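Local coordinates for DNA repair and recombination protein RadB (Thermococcus kodakarensis, PDB 2CVH) that probably takes part in DNA repair and homologous recombination, binding DNA and ATP as a RecA-like protein with very weak ATPase activity, at residues 138-141 with 142-146. Numbering follows the deposited sequence.
Sequences LLWI and ARKHN
Ile141 and His145 meet one turn apart at the C-terminal end of helix 128-145, the crossover helix of a beta-alpha-beta unit in the RecA-like P-loop fold, between strands 106-112 and 149-153. Two donors of His145 grip the carbonyl O of Ile141 from opposite faces of its plane: the backbone N at 3.2 Å and, in a more bent bond (140° at the hydrogen), the ring ND1. With CG beside its own backbone N (chi1 -57°), the imidazole comes back toward Ile141, and the ring's turn about CB-CG presents ND1 to the carbonyl O, 3.9 Å from Ile141 CG2. A leucine in place of His145 would probably cost the Ile141 carbonyl its side-chain donor, losing the second tie at this helix end. On the outer side, Leu139 and Arg143 cross obliquely, with Leu139 CD1 4.0 Å above one face of the guanidinium, toward its rim. Ordinary i to i+4 backbone bonds join Ala142 to Leu138 and Arg143 to Leu139. Leu138 and Ile141 face inward, toward Ile95 and Leu98 of helix 90-101, and Leu138 and Ala142 also meet Val149. Lys144 bends at chi2 and chi3, which folds its chain along the Trp140 carbonyl and past the indole edge, where its CE lies near the ring plane, 3.7 Å from Trp140 CD1.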
# COMPACT_ATOMS: atom_id res chain seq x y z
N LEU A 138 0.37 10.23 8.69
CA LEU A 138 1.08 9.03 8.23
C LEU A 138 2.56 9.32 7.97
O LEU A 138 3.42 8.50 8.33
CB LEU A 138 0.40 8.44 6.98
CG LEU A 138 -0.98 7.83 7.28
CD1 LEU A 138 -1.74 7.51 6.00
CD2 LEU A 138 -0.83 6.59 8.17
N LEU A 139 2.87 10.46 7.36
CA LEU A 139 4.27 10.82 7.11
C LEU A 139 4.99 11.00 8.45
O LEU A 139 6.12 10.55 8.63
CB LEU A 139 4.39 12.09 6.25
CG LEU A 139 5.83 12.52 5.88
CD1 LEU A 139 6.57 11.45 5.08
CD2 LEU A 139 5.77 13.79 5.09
N TRP A 140 4.30 11.62 9.40
CA TRP A 140 4.80 11.83 10.76
C TRP A 140 5.12 10.46 11.38
O TRP A 140 6.21 10.23 11.91
CB TRP A 140 3.69 12.52 11.56
CG TRP A 140 4.09 13.28 12.78
CD1 TRP A 140 5.36 13.51 13.25
CD2 TRP A 140 3.20 13.95 13.69
NE1 TRP A 140 5.31 14.27 14.40
CE2 TRP A 140 4.00 14.56 14.69
CE3 TRP A 140 1.80 14.09 13.75
CZ2 TRP A 140 3.44 15.31 15.74
CZ3 TRP A 140 1.25 14.83 14.80
CH2 TRP A 140 2.07 15.43 15.78
N ILE A 141 4.16 9.54 11.30
CA ILE A 141 4.36 8.19 11.84
C ILE A 141 5.57 7.53 11.16
O ILE A 141 6.45 6.98 11.84
CB ILE A 141 3.09 7.26 11.69
CG1 ILE A 141 1.96 7.76 12.59
CG2 ILE A 141 3.43 5.80 12.02
CD1 ILE A 141 0.61 7.15 12.26
N ALA A 142 5.63 7.62 9.83
CA ALA A 142 6.71 7.01 9.07
C ALA A 142 8.07 7.58 9.47
O ALA A 142 9.06 6.86 9.58
CB ALA A 142 6.47 7.21 7.59
N ARG A 143 8.10 8.87 9.73
CA ARG A 143 9.36 9.51 10.11
C ARG A 143 9.79 9.24 11.54
O ARG A 143 10.98 9.05 11.82
CB ARG A 143 9.29 11.00 9.86
CG ARG A 143 8.94 11.27 8.46
CD ARG A 143 10.09 11.84 7.74
NE ARG A 143 9.74 13.19 7.36
CZ ARG A 143 9.86 13.67 6.14
NH1 ARG A 143 10.33 12.89 5.17
NH2 ARG A 143 9.49 14.93 5.90
N LYS A 144 8.84 9.22 12.46
CA LYS A 144 9.20 8.97 13.84
C LYS A 144 9.76 7.56 14.04
O LYS A 144 10.68 7.36 14.84
CB LYS A 144 8.01 9.23 14.77
CG LYS A 144 7.48 10.66 14.75
CD LYS A 144 8.60 11.71 14.76
CE LYS A 144 8.82 12.31 13.36
NZ LYS A 144 10.13 13.02 13.20
N HIS A 145 9.24 6.59 13.29
CA HIS A 145 9.69 5.21 13.42
C HIS A 145 10.57 4.71 12.29
O HIS A 145 11.07 3.58 12.33
CB HIS A 145 8.46 4.30 13.56
CG HIS A 145 7.59 4.67 14.71
ND1 HIS A 145 6.41 5.37 14.55
CD2 HIS A 145 7.76 4.52 16.04
CE1 HIS A 145 5.89 5.63 15.73
NE2 HIS A 145 6.69 5.13 16.65
N ASN A 146 10.79 5.55 11.31
CA ASN A 146 11.60 5.18 10.16
C ASN A 146 11.15 3.85 9.59
O ASN A 146 11.91 2.88 9.55
CB ASN A 146 13.09 5.10 10.49
CG ASN A 146 13.93 5.27 9.24
OD1 ASN A 146 13.44 5.76 8.24
ND2 ASN A 146 15.19 4.89 9.30